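3-keto-5-aminohexanoate cleavage protein (Burkholderia xenovorans LB400, PDB 3E02) is a zinc-binding TIM-barrel enzyme that probably cleaves 3-keto-5-aminohexanoate or a related beta-keto acid. Local coordinates at residues Leu67-Leu72 and Ala102-Pro107; Gly89-Ser94 and Phe146-Thr151; Asp129-Asp134 and Pro138-Thr143; Arg157-Leu162 and Tyr180-Phe185; Glu212-Met217 and Leu231-Ala236. All blocks are in the same frame, centred on the assembly; numbering follows the deposited sequence. Where two conformers were deposited one is given.

Contact 1. Residues Leu67-Leu72 and Ala102-Pro107; sequences LFMRFL and ARAARP
M69, a selenomethionine, reaches A105 because its chain is folded about the CB-CG bond: CG stands anti to the carbonyl carbon, and a chi2 of -54° then brings the selenium round so that CE is carried over to the other segment. L72 also has CG anti to its carbonyl carbon (chi1 -67°), and from there the leucine extends CD1 to A105. Both reach across the outer layer of a TIM barrel, where the turn after helix 65-68 lies against the last turn of helix 95-105. CE of M69 rests 3.7 Å from CA of A105 and also brushes CB of A104 at 4.4 Å, at the more exposed border of the patch. L72 works from the buried side; besides A105, its side chain packs on L51, L83 and I85 of the barrel strands, so it joins helix end and barrel wall. No hydrogen bond crosses between the segments. Each backbone is tied down on its own: F68 O accepts from both F71 N and L72 N, which holds the turn between M69 and L72. On the other side R106 leaves the helix with a positive phi of 48°, although its N still bonds to A102 O. The focus is one methyl group: CB of A105 has M69 CE at 3.8 Å and L72 CD1 at 3.8 Å.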
# COMPACT_ATOMS: atom_id res chain seq x y z
N LEU A 67 27.61 -30.75 18.89
CA LEU A 67 27.24 -29.65 19.80
C LEU A 67 25.72 -29.60 19.96
O LEU A 67 25.24 -29.40 21.08
CB LEU A 67 27.76 -28.29 19.32
CG LEU A 67 29.26 -28.05 19.50
CD1 LEU A 67 29.65 -26.74 18.84
CD2 LEU A 67 29.63 -28.06 20.99
N PHE A 68 24.99 -29.76 18.86
CA PHE A 68 23.52 -29.85 18.91
C PHE A 68 23.04 -31.00 19.80
O PHE A 68 22.12 -30.83 20.59
CB PHE A 68 22.90 -29.96 17.51
CG PHE A 68 22.82 -28.65 16.79
CD1 PHE A 68 23.90 -28.18 16.05
CD2 PHE A 68 21.66 -27.88 16.85
CE1 PHE A 68 23.82 -26.96 15.36
CE2 PHE A 68 21.57 -26.66 16.18
CZ PHE A 68 22.66 -26.20 15.43
N MSE A 69 23.72 -32.16 19.72
CA MSE A 69 23.39 -33.31 20.59
C MSE A 69 23.70 -33.10 22.07
O MSE A 69 23.27 -33.92 22.89
CB MSE A 69 24.00 -34.61 20.05
CG MSE A 69 23.43 -35.00 18.70
SE MSE A 69 21.46 -35.10 18.69
CE MSE A 69 21.22 -34.84 16.83
N ARG A 70 24.42 -32.03 22.41
CA ARG A 70 24.66 -31.64 23.81
C ARG A 70 23.56 -30.72 24.37
O ARG A 70 23.59 -30.41 25.57
CB ARG A 70 26.06 -31.04 23.97
CG ARG A 70 27.16 -32.09 23.80
CD ARG A 70 28.54 -31.49 23.54
NE ARG A 70 28.98 -30.57 24.58
CZ ARG A 70 30.13 -29.89 24.57
NH1 ARG A 70 31.00 -30.02 23.55
NH2 ARG A 70 30.40 -29.06 25.58
N PHE A 71 22.62 -30.26 23.53
CA PHE A 71 21.44 -29.53 24.02
C PHE A 71 20.06 -30.04 23.55
O PHE A 71 19.08 -29.84 24.28
CB PHE A 71 21.56 -28.01 23.85
CG PHE A 71 21.81 -27.51 22.44
CD1 PHE A 71 20.75 -27.36 21.54
CD2 PHE A 71 23.08 -27.08 22.05
CE1 PHE A 71 20.97 -26.83 20.25
CE2 PHE A 71 23.31 -26.54 20.77
CZ PHE A 71 22.26 -26.42 19.86
N LEU A 72 19.96 -30.68 22.38
CA LEU A 72 18.66 -31.18 21.88
C LEU A 72 17.97 -32.21 22.80
O LEU A 72 16.82 -31.98 23.21
CB LEU A 72 18.74 -31.65 20.42
CG LEU A 72 18.99 -30.58 19.36
CD1 LEU A 72 19.19 -31.21 17.98
CD2 LEU A 72 17.89 -29.52 19.32
N ALA A 102 20.38 -30.56 11.00
CA ALA A 102 19.01 -30.99 10.65
C ALA A 102 18.99 -32.42 10.11
O ALA A 102 18.05 -33.17 10.41
CB ALA A 102 18.36 -30.02 9.64
N ARG A 103 19.99 -32.78 9.30
CA ARG A 103 20.09 -34.14 8.77
C ARG A 103 20.31 -35.16 9.88
O ARG A 103 19.71 -36.23 9.85
CB ARG A 103 21.17 -34.29 7.69
CG ARG A 103 20.84 -33.55 6.39
CD ARG A 103 21.09 -34.41 5.17
NE ARG A 103 22.49 -34.82 5.01
CZ ARG A 103 23.44 -34.16 4.33
NH1 ARG A 103 23.21 -32.99 3.72
NH2 ARG A 103 24.67 -34.69 4.27
N ALA A 104 21.16 -34.82 10.85
CA ALA A 104 21.43 -35.72 11.98
C ALA A 104 20.24 -35.81 12.95
O ALA A 104 19.83 -36.90 13.34
CB ALA A 104 22.68 -35.27 12.75
N ALA A 105 19.68 -34.66 13.30
CA ALA A 105 18.58 -34.56 14.28
C ALA A 105 17.19 -34.99 13.81
O ALA A 105 16.36 -35.36 14.65
CB ALA A 105 18.51 -33.15 14.79
N ARG A 106 16.91 -34.87 12.51
CA ARG A 106 15.58 -35.14 11.94
C ARG A 106 14.51 -34.41 12.78
O ARG A 106 13.61 -35.04 13.33
CB ARG A 106 15.35 -36.64 11.78
CG ARG A 106 16.29 -37.28 10.74
CD ARG A 106 16.19 -38.80 10.70
NE ARG A 106 14.89 -39.29 10.24
CZ ARG A 106 14.59 -39.66 8.99
NH1 ARG A 106 15.46 -39.58 7.97
NH2 ARG A 106 13.35 -40.09 8.73
N PRO A 107 14.61 -33.06 12.86
CA PRO A 107 13.71 -32.29 13.70
C PRO A 107 12.31 -32.13 13.11
O PRO A 107 12.10 -32.37 11.93
CB PRO A 107 14.40 -30.93 13.78
CG PRO A 107 15.01 -30.79 12.43
CD PRO A 107 15.50 -32.16 12.10

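Contact 2. Residues Gly89-Ser94 and Phe146-Thr151; sequences GGLGMS and FILSNT
L91 lies against the ring of F146, and the loop that carries it begins two residues earlier at G89, whose N and O are held by T86 OG1 and S17 OG. At G90 the chain enters a type II beta turn that runs to M93, closed by a weak bond of 3.3 Å from M93 N to G90 O. L91 follows and makes most of the contact. Its side chain crosses that of F146 at about a right angle: CB sits 4.0 Å from the centroid of the F146 ring, 30° off the normal, an off-centre CH-pi contact, while L91 CD2 comes within 3.4 Å of F146 CE2. F146 offers its ring here because CG is anti to the backbone N (chi1 177°), which swings it toward the turn. The same CD2 of L91 meets CD1 of L148 at 4.1 Å. G92 comes next with a phi of 106°, and its N approaches F146 CE1 to 3.3 Å from an oblique direction. S94 ends the loop as the N-cap of helix 95-105. The second segment is anchored separately, by L148 pairing with L117 and by N150 O bonding to N118 ND2 of the second subunit. Loops such as 89-94, following strand 82-85 of the barrel, lie at the catalytic end of a TIM barrel, and the L91 side chain is about 8 Å from that of the zinc ligand H52.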
# COMPACT_ATOMS: atom_id res chain seq x y z
N GLY A 89 22.80 -21.29 10.00
CA GLY A 89 24.01 -21.45 10.78
C GLY A 89 24.83 -20.17 10.84
O GLY A 89 24.28 -19.06 10.90
N GLY A 90 26.15 -20.35 10.87
CA GLY A 90 27.11 -19.26 10.87
C GLY A 90 27.39 -18.74 9.47
O GLY A 90 27.46 -19.51 8.49
N LEU A 91 27.58 -17.42 9.38
CA LEU A 91 27.86 -16.76 8.10
C LEU A 91 29.23 -17.24 7.60
O LEU A 91 30.21 -17.22 8.36
CB LEU A 91 27.82 -15.23 8.24
CG LEU A 91 26.54 -14.59 8.78
CD1 LEU A 91 26.65 -13.06 8.72
CD2 LEU A 91 25.29 -15.05 8.04
N GLY A 92 29.27 -17.72 6.35
CA GLY A 92 30.49 -18.24 5.71
C GLY A 92 30.57 -19.76 5.58
O GLY A 92 31.51 -20.28 4.94
N MSE A 93 29.61 -20.49 6.16
CA MSE A 93 29.58 -21.96 6.10
C MSE A 93 29.03 -22.45 4.77
O MSE A 93 28.20 -21.78 4.16
CB MSE A 93 28.71 -22.54 7.21
CG MSE A 93 29.26 -22.26 8.58
SE MSE A 93 28.14 -23.06 9.93
CE MSE A 93 29.13 -22.40 11.52
N SER A 94 29.48 -23.62 4.34
CA SER A 94 29.02 -24.25 3.10
C SER A 94 27.65 -24.89 3.36
O SER A 94 27.25 -25.05 4.51
CB SER A 94 29.99 -25.32 2.66
OG SER A 94 30.11 -26.32 3.66
N PHE A 146 29.92 -10.41 1.82
CA PHE A 146 29.26 -11.69 2.05
C PHE A 146 27.85 -11.74 1.50
O PHE A 146 27.10 -10.77 1.60
CB PHE A 146 29.21 -11.96 3.55
CG PHE A 146 28.49 -13.22 3.93
CD1 PHE A 146 29.04 -14.47 3.66
CD2 PHE A 146 27.26 -13.17 4.58
CE1 PHE A 146 28.36 -15.64 4.02
CE2 PHE A 146 26.58 -14.33 4.94
CZ PHE A 146 27.15 -15.57 4.66
N ILE A 147 27.50 -12.91 0.96
CA ILE A 147 26.15 -13.23 0.47
C ILE A 147 25.68 -14.46 1.24
O ILE A 147 26.40 -15.47 1.28
CB ILE A 147 26.15 -13.57 -1.04
CG1 ILE A 147 26.69 -12.40 -1.89
CG2 ILE A 147 24.73 -13.95 -1.52
CD1 ILE A 147 26.98 -12.77 -3.34
N LEU A 148 24.52 -14.37 1.87
CA LEU A 148 23.89 -15.54 2.51
C LEU A 148 23.30 -16.28 1.30
O LEU A 148 22.29 -15.85 0.73
CB LEU A 148 22.82 -15.14 3.52
CG LEU A 148 22.13 -16.31 4.23
CD1 LEU A 148 23.13 -17.04 5.15
CD2 LEU A 148 20.93 -15.83 5.02
N SER A 149 23.95 -17.35 0.89
CA SER A 149 23.60 -18.08 -0.34
C SER A 149 22.44 -19.05 -0.18
O SER A 149 22.50 -19.91 0.66
CB SER A 149 24.81 -18.85 -0.85
OG SER A 149 24.51 -19.54 -2.07
N ASN A 150 21.40 -18.91 -1.00
CA ASN A 150 20.28 -19.88 -1.06
C ASN A 150 19.75 -19.87 -2.49
O ASN A 150 18.70 -19.32 -2.78
CB ASN A 150 19.16 -19.52 -0.07
CG ASN A 150 19.64 -19.44 1.35
OD1 ASN A 150 19.88 -20.47 1.95
ND2 ASN A 150 19.79 -18.22 1.88
N THR A 151 20.51 -20.49 -3.40
CA THR A 151 20.12 -20.55 -4.81
C THR A 151 18.91 -21.46 -4.96
O THR A 151 18.58 -22.21 -4.03
CB THR A 151 21.26 -21.04 -5.71
OG1 THR A 151 21.53 -22.41 -5.43
CG2 THR A 151 22.53 -20.20 -5.56

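Contact 3. Residues Asp129-Asp134 and Pro138-Thr143; sequences DTFKFD and PYLAGT. With EDO (1,2-ethanediol), chain H; EDO (1,2-ethanediol), chain E.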
# COMPACT_ATOMS: atom_id res chain seq x y z
N ASP A 129 35.22 -0.76 20.68
CA ASP A 129 36.63 -0.41 20.48
C ASP A 129 37.56 -1.60 20.70
O ASP A 129 38.69 -1.59 20.25
CB ASP A 129 37.03 0.74 21.42
CG ASP A 129 36.17 1.99 21.22
OD1 ASP A 129 35.83 2.32 20.06
OD2 ASP A 129 35.86 2.64 22.23
N THR A 130 37.08 -2.59 21.47
CA THR A 130 37.85 -3.82 21.76
C THR A 130 36.91 -5.03 21.68
O THR A 130 35.70 -4.90 21.89
CB THR A 130 38.52 -3.81 23.16
OG1 THR A 130 37.51 -3.88 24.18
CG2 THR A 130 39.38 -2.57 23.37
N PHE A 131 37.50 -6.19 21.40
CA PHE A 131 36.79 -7.46 21.27
C PHE A 131 37.43 -8.52 22.14
O PHE A 131 38.65 -8.59 22.24
CB PHE A 131 36.74 -7.91 19.81
CG PHE A 131 35.72 -7.17 19.01
CD1 PHE A 131 36.02 -5.96 18.37
CD2 PHE A 131 34.43 -7.67 18.90
CE1 PHE A 131 35.04 -5.29 17.63
CE2 PHE A 131 33.45 -7.00 18.17
CZ PHE A 131 33.76 -5.81 17.55
N LYS A 132 36.58 -9.36 22.74
CA LYS A 132 37.03 -10.42 23.64
C LYS A 132 37.83 -11.52 22.94
O LYS A 132 38.84 -11.98 23.48
CB LYS A 132 35.83 -11.03 24.40
CG LYS A 132 36.20 -12.00 25.53
CD LYS A 132 34.98 -12.44 26.29
CE LYS A 132 35.35 -13.42 27.39
NZ LYS A 132 34.10 -13.82 28.10
N PHE A 133 37.38 -11.92 21.76
CA PHE A 133 37.99 -13.01 20.98
C PHE A 133 38.43 -12.52 19.59
O PHE A 133 37.77 -11.66 18.99
CB PHE A 133 37.03 -14.18 20.84
CG PHE A 133 36.55 -14.74 22.15
CD1 PHE A 133 37.40 -15.50 22.95
CD2 PHE A 133 35.24 -14.50 22.59
CE1 PHE A 133 36.96 -16.02 24.17
CE2 PHE A 133 34.78 -15.04 23.81
CZ PHE A 133 35.64 -15.78 24.60
N ASP A 134 39.52 -13.12 19.10
CA ASP A 134 40.14 -12.78 17.82
C ASP A 134 39.24 -12.94 16.61
O ASP A 134 39.42 -12.21 15.65
CB ASP A 134 41.39 -13.64 17.53
CG ASP A 134 42.54 -13.34 18.44
OD1 ASP A 134 42.51 -12.32 19.17
OD2 ASP A 134 43.49 -14.15 18.40
N PRO A 138 37.04 -9.83 12.55
CA PRO A 138 37.12 -10.33 11.16
C PRO A 138 35.80 -10.93 10.64
O PRO A 138 35.48 -10.73 9.48
CB PRO A 138 38.22 -11.40 11.23
CG PRO A 138 38.99 -11.08 12.42
CD PRO A 138 38.07 -10.48 13.40
N TYR A 139 35.06 -11.61 11.51
CA TYR A 139 33.74 -12.17 11.19
C TYR A 139 32.77 -11.07 10.76
O TYR A 139 32.19 -11.14 9.70
CB TYR A 139 33.18 -12.93 12.39
CG TYR A 139 31.82 -13.56 12.19
CD1 TYR A 139 31.66 -14.71 11.41
CD2 TYR A 139 30.69 -13.05 12.84
CE1 TYR A 139 30.40 -15.31 11.26
CE2 TYR A 139 29.44 -13.63 12.69
CZ TYR A 139 29.29 -14.76 11.90
OH TYR A 139 28.06 -15.35 11.78
N LEU A 140 32.65 -10.04 11.59
CA LEU A 140 31.76 -8.91 11.29
C LEU A 140 32.21 -8.13 10.05
O LEU A 140 31.40 -7.86 9.15
CB LEU A 140 31.66 -7.97 12.51
CG LEU A 140 31.09 -8.58 13.80
CD1 LEU A 140 31.31 -7.63 14.99
CD2 LEU A 140 29.62 -8.98 13.69
N ALA A 141 33.50 -7.79 9.98
CA ALA A 141 34.09 -7.05 8.85
C ALA A 141 33.94 -7.79 7.52
O ALA A 141 33.61 -7.19 6.50
CB ALA A 141 35.56 -6.71 9.13
N GLY A 142 34.14 -9.11 7.56
CA GLY A 142 34.00 -9.97 6.39
C GLY A 142 32.61 -10.00 5.78
O GLY A 142 32.47 -10.40 4.62
N THR A 143 31.58 -9.57 6.53
CA THR A 143 30.21 -9.55 6.01
C THR A 143 29.95 -8.45 4.98
O THR A 143 28.93 -8.52 4.29
CB THR A 143 29.14 -9.61 7.10
OG1 THR A 143 29.12 -8.41 7.87
CG2 THR A 143 29.34 -10.87 7.98
C1 EDO H . 31.75 -13.83 7.91
O1 EDO H . 32.71 -12.77 7.75
C2 EDO H . 31.38 -14.53 6.61
O2 EDO H . 32.20 -14.14 5.50
C1 EDO E . 40.77 -6.10 19.81
O1 EDO E . 40.34 -5.90 21.15
C2 EDO E . 39.93 -5.23 18.90
O2 EDO E . 39.92 -5.81 17.59
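F131 and L140 cross obliquely, the far rim of the phenyl ring meeting one branch of the leucine. CD1 of L140 lies 3.9 Å from CE2 of F131 and 4.0 Å from its CZ. Both first torsions turn the groups inward: with CG anti to the carbonyl carbon in each (chi1 -78° for F131), the ring and the leucine branch leave their backbones toward one another. The second touch is between backbone and ring, where D134 O comes 3.1 Å from CD of P138; there the chain turns tightly into the helix, and the two residues are exposed. No direct hydrogen bond spans the two segments. A 1,2-ethanediol, probably from the crystallisation liquor, takes a nearly straight bond from F131 N to its O1 (2.9 Å, 170°). A second such molecule gives its O1 to Y139 O at 2.6 Å. Near the helix end, L140 O receives both T143 N and T143 OG1, the hydroxyl bond measuring 2.7 Å and lying in the carbonyl plane. In the fold this joins the loop between strand 117-118 and helix 136-142 to that same helix. F131 also touches E136 and R137 in the first turn, L140 packs on M23, and Y139 OH bonds to S17 O.

Contact 4. Residues Arg157-Leu162 and Tyr180-Phe185; sequences RGMTEL and YNLAHF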
# COMPACT_ATOMS: atom_id res chain seq x y z
N ARG A 157 17.38 -28.72 -2.88
CA ARG A 157 18.15 -29.79 -2.19
C ARG A 157 17.71 -29.89 -0.73
O ARG A 157 17.38 -30.97 -0.24
CB ARG A 157 19.66 -29.51 -2.27
CG ARG A 157 20.58 -30.57 -1.62
CD ARG A 157 22.03 -30.09 -1.47
NE ARG A 157 22.76 -31.01 -0.60
CZ ARG A 157 23.91 -30.75 0.04
NH1 ARG A 157 24.56 -29.59 -0.09
NH2 ARG A 157 24.42 -31.71 0.83
N GLY A 158 17.70 -28.74 -0.05
CA GLY A 158 17.27 -28.67 1.35
C GLY A 158 15.85 -29.15 1.54
O GLY A 158 15.58 -29.94 2.43
N MSE A 159 14.94 -28.69 0.67
CA MSE A 159 13.54 -29.13 0.73
C MSE A 159 13.39 -30.64 0.52
O MSE A 159 12.62 -31.29 1.23
CB MSE A 159 12.68 -28.38 -0.30
CG MSE A 159 12.47 -26.92 0.02
SE MSE A 159 11.50 -26.12 -1.46
CE MSE A 159 11.20 -24.43 -0.66
N THR A 160 14.15 -31.18 -0.43
CA THR A 160 14.09 -32.62 -0.75
C THR A 160 14.67 -33.49 0.37
O THR A 160 13.99 -34.39 0.86
CB THR A 160 14.81 -32.93 -2.09
OG1 THR A 160 14.27 -32.11 -3.13
CG2 THR A 160 14.64 -34.40 -2.48
N GLU A 161 15.90 -33.19 0.79
CA GLU A 161 16.59 -33.97 1.81
C GLU A 161 15.92 -33.92 3.17
O GLU A 161 15.70 -34.96 3.79
CB GLU A 161 18.05 -33.53 1.96
CG GLU A 161 18.88 -33.79 0.72
CD GLU A 161 20.34 -33.39 0.86
OE1 GLU A 161 20.75 -32.95 1.95
OE2 GLU A 161 21.07 -33.54 -0.13
N LEU A 162 15.58 -32.71 3.63
CA LEU A 162 14.93 -32.54 4.93
C LEU A 162 13.44 -32.88 4.88
O LEU A 162 12.90 -33.37 5.86
CB LEU A 162 15.20 -31.15 5.50
CG LEU A 162 16.68 -30.80 5.69
CD1 LEU A 162 16.80 -29.38 6.26
CD2 LEU A 162 17.42 -31.80 6.57
N TYR A 180 8.03 -14.70 -3.87
CA TYR A 180 7.94 -15.21 -5.22
C TYR A 180 8.80 -16.47 -5.40
O TYR A 180 8.39 -17.39 -6.12
CB TYR A 180 8.30 -14.14 -6.24
CG TYR A 180 7.25 -13.05 -6.29
CD1 TYR A 180 6.13 -13.18 -7.10
CD2 TYR A 180 7.37 -11.90 -5.50
CE1 TYR A 180 5.13 -12.16 -7.13
CE2 TYR A 180 6.39 -10.90 -5.51
CZ TYR A 180 5.29 -11.03 -6.34
OH TYR A 180 4.35 -10.03 -6.34
N ASN A 181 9.97 -16.50 -4.76
CA ASN A 181 10.84 -17.70 -4.77
C ASN A 181 10.09 -18.88 -4.14
O ASN A 181 10.10 -19.97 -4.70
CB ASN A 181 12.16 -17.47 -4.00
CG ASN A 181 13.06 -16.42 -4.65
OD1 ASN A 181 12.77 -15.94 -5.76
ND2 ASN A 181 14.16 -16.09 -3.97
N LEU A 182 9.43 -18.66 -3.01
CA LEU A 182 8.62 -19.71 -2.37
C LEU A 182 7.46 -20.17 -3.26
O LEU A 182 7.22 -21.38 -3.38
CB LEU A 182 8.07 -19.26 -1.00
CG LEU A 182 7.28 -20.31 -0.21
CD1 LEU A 182 8.10 -21.60 0.04
CD2 LEU A 182 6.86 -19.68 1.07
N ALA A 183 6.77 -19.21 -3.88
CA ALA A 183 5.66 -19.51 -4.81
C ALA A 183 6.08 -20.47 -5.94
O ALA A 183 5.32 -21.36 -6.33
CB ALA A 183 5.05 -18.22 -5.38
N HIS A 184 7.30 -20.28 -6.46
CA HIS A 184 7.89 -21.16 -7.47
C HIS A 184 7.87 -22.63 -6.99
O HIS A 184 7.44 -23.53 -7.73
CB HIS A 184 9.33 -20.70 -7.81
CG HIS A 184 10.10 -21.66 -8.65
ND1 HIS A 184 9.93 -21.77 -10.01
CD2 HIS A 184 11.04 -22.58 -8.32
CE1 HIS A 184 10.74 -22.70 -10.48
NE2 HIS A 184 11.43 -23.20 -9.47
N PHE A 185 8.30 -22.85 -5.75
CA PHE A 185 8.35 -24.19 -5.13
C PHE A 185 6.97 -24.71 -4.75
O PHE A 185 6.68 -25.91 -4.93
CB PHE A 185 9.31 -24.20 -3.95
CG PHE A 185 10.73 -24.05 -4.37
CD1 PHE A 185 11.36 -25.11 -5.03
CD2 PHE A 185 11.43 -22.87 -4.17
CE1 PHE A 185 12.68 -25.00 -5.48
CE2 PHE A 185 12.76 -22.75 -4.60
CZ PHE A 185 13.38 -23.82 -5.26
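M159, a selenomethionine, lays its selenium over one face of the F185 ring, and this pair is the dense centre of the contact. The selenium is 4.0 Å from the centroid of the F185 ring and 29° off its normal, a Met-aromatic contact displaced toward the CG-CD1 side of the ring: SE of M159 comes 3.7 Å from CG of F185. The chain gets there fully stretched beyond CG, chi2 175° and chi3 173°, so that CE runs on past the ring's edge, above the CG-CB bond, and rests 3.8 Å from CB of F185. H184 CD2 covers the opposite face of the ring. Beyond it the packing slackens, with M159 CE reaching L182 CD1 only at 4.3 Å. All three residues are buried, and V191 and L190 add to the apolar surroundings.

The polar side of helix 152-163 faces elsewhere. There R157 NE bonds to E161 OE2 at 3.1 Å, in the plane of the guanidinium but from above the carboxylate plane; D96 and R103 extend this charged cluster. Y180, away from the selenium, bonds through its OH to D210 and N213 of the second subunit. Two neighbouring helices of the outer layer, 152-163 and 176-187, meet here side by side, as in the helical ring round a TIM barrel.

Contact 5. Residues Glu212-Met217 and Leu231-Ala236; sequences ENLLHM and LSVLAA
L214 points its CD1 at CG2 of V233, the two side chains meeting tip to tip at 3.4 Å, tighter than usual for two carbons. This is the helix-on-strand packing of a beta-alpha-beta unit in the TIM barrel: helix 211-225 connects strand 195-201 to strand 229-235 and lies against the outside of the sheet. L214 gets to the strand with CG anti to its backbone N (chi1 175°), sending both branches away from the helix axis and toward the barrel. V233 answers with CG2 anti to its carbonyl carbon, and with S232 turned away, L231 and V233 on either side of it both face the helix. All three apolar residues are buried, and no hydrogen bond crosses; the strand spends its backbone on its neighbours, S232 pairing with L197 and C199 and V233 with R255, while within the helix H216 N bonds to E212 O at 2.9 Å. L214 is also touched by F201, M246 and L250, and V233 by F243 and S247 of helix 240-249, so the pair sits where two helices and the barrel wall come together. Other residues of the helix meet neighbouring subunits: H216 stacks on H216 of the second subunit, and E212 forms salt bridges with R223 of the second subunit and R218 of the third. Two residues before V233 on the strand, L231 adds a looser touch, its CD2 4.3 Å from L214 CD1.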
# COMPACT_ATOMS: atom_id res chain seq x y z
N GLU A 212 5.35 -0.23 6.56
CA GLU A 212 4.76 -0.44 5.24
C GLU A 212 5.26 -1.74 4.60
O GLU A 212 4.52 -2.38 3.85
CB GLU A 212 5.07 0.70 4.27
CG GLU A 212 4.50 2.05 4.61
CD GLU A 212 5.38 2.90 5.51
OE1 GLU A 212 6.31 2.38 6.20
OE2 GLU A 212 5.11 4.12 5.53
N ASN A 213 6.52 -2.11 4.86
CA ASN A 213 7.09 -3.35 4.32
C ASN A 213 6.40 -4.61 4.84
O ASN A 213 6.26 -5.56 4.08
CB ASN A 213 8.62 -3.41 4.55
CG ASN A 213 9.37 -2.34 3.76
OD1 ASN A 213 8.97 -2.00 2.64
ND2 ASN A 213 10.47 -1.84 4.31
N LEU A 214 5.98 -4.61 6.11
CA LEU A 214 5.27 -5.76 6.67
C LEU A 214 3.89 -5.92 6.04
O LEU A 214 3.52 -7.01 5.62
CB LEU A 214 5.15 -5.66 8.19
CG LEU A 214 4.32 -6.72 8.92
CD1 LEU A 214 4.73 -8.13 8.56
CD2 LEU A 214 4.44 -6.44 10.43
N LEU A 215 3.12 -4.83 6.00
CA LEU A 215 1.78 -4.89 5.39
C LEU A 215 1.87 -5.24 3.91
O LEU A 215 1.04 -5.96 3.43
CB LEU A 215 0.96 -3.61 5.61
CG LEU A 215 0.31 -3.48 7.00
CD1 LEU A 215 1.34 -3.04 8.04
CD2 LEU A 215 -0.86 -2.50 6.95
N HIS A 216 2.90 -4.74 3.22
CA HIS A 216 3.10 -5.06 1.81
C HIS A 216 3.37 -6.55 1.60
O HIS A 216 2.76 -7.16 0.73
CB HIS A 216 4.20 -4.22 1.16
CG HIS A 216 4.39 -4.52 -0.29
ND1 HIS A 216 3.47 -4.16 -1.26
CD2 HIS A 216 5.38 -5.18 -0.94
CE1 HIS A 216 3.90 -4.58 -2.44
NE2 HIS A 216 5.06 -5.19 -2.27
N MSE A 217 4.28 -7.11 2.39
CA MSE A 217 4.59 -8.54 2.31
C MSE A 217 3.36 -9.41 2.61
O MSE A 217 3.16 -10.43 1.95
CB MSE A 217 5.78 -8.89 3.20
CG MSE A 217 7.11 -8.39 2.63
SE MSE A 217 8.61 -8.92 3.70
CE MSE A 217 8.79 -10.73 3.01
N LEU A 231 1.58 -16.22 8.98
CA LEU A 231 2.55 -15.12 9.01
C LEU A 231 3.28 -15.18 10.35
O LEU A 231 2.65 -15.40 11.39
CB LEU A 231 1.84 -13.77 8.91
CG LEU A 231 2.67 -12.48 9.01
CD1 LEU A 231 3.66 -12.39 7.85
CD2 LEU A 231 1.77 -11.24 9.10
N SER A 232 4.61 -15.04 10.30
CA SER A 232 5.42 -14.82 11.50
C SER A 232 6.37 -13.67 11.15
O SER A 232 6.66 -13.40 9.96
CB SER A 232 6.15 -16.08 11.96
OG SER A 232 6.77 -15.86 13.22
N VAL A 233 6.82 -12.97 12.18
CA VAL A 233 7.67 -11.80 12.01
C VAL A 233 8.81 -11.76 13.04
O VAL A 233 8.61 -12.13 14.21
CB VAL A 233 6.84 -10.48 12.13
CG1 VAL A 233 7.72 -9.24 12.21
CG2 VAL A 233 5.82 -10.33 10.96
N LEU A 234 9.99 -11.37 12.58
CA LEU A 234 11.12 -11.03 13.44
C LEU A 234 11.66 -9.70 12.92
O LEU A 234 11.57 -9.41 11.71
CB LEU A 234 12.22 -12.10 13.44
CG LEU A 234 13.30 -12.12 12.35
CD1 LEU A 234 14.43 -11.10 12.64
CD2 LEU A 234 13.88 -13.50 12.18
N ALA A 235 12.24 -8.90 13.81
CA ALA A 235 12.91 -7.66 13.41
C ALA A 235 14.14 -7.46 14.27
O ALA A 235 14.16 -7.86 15.44
CB ALA A 235 11.98 -6.46 13.44
N ALA A 236 15.19 -6.89 13.66
CA ALA A 236 16.48 -6.70 14.33
C ALA A 236 16.47 -5.59 15.39
O ALA A 236 15.85 -4.54 15.19
CB ALA A 236 17.57 -6.42 13.27

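How the contacts relate
From the N terminus, contact 1 opens at 67-72 and closes on 102-107, bringing the turn after helix 65-68 to the end of helix 95-105. Contact 2 starts within that loop, at 89-94, and ends beyond it at 146-151, so the two cross. Contact 3 falls wholly between the segments of contact 2, and the two touch: Y139 OH probably bonds to L91 N, and T143 packs on L91. Contacts 4 and 5 follow in series: contact 4 joins helices 152-163 and 176-187 across strand 168-173, and contact 5 packs helix 211-225 on strand 229-235. Contact 4 reaches back to contact 1 through the R103-E161 salt bridge. Contacts 2, 4 and 5 all meet the second subunit.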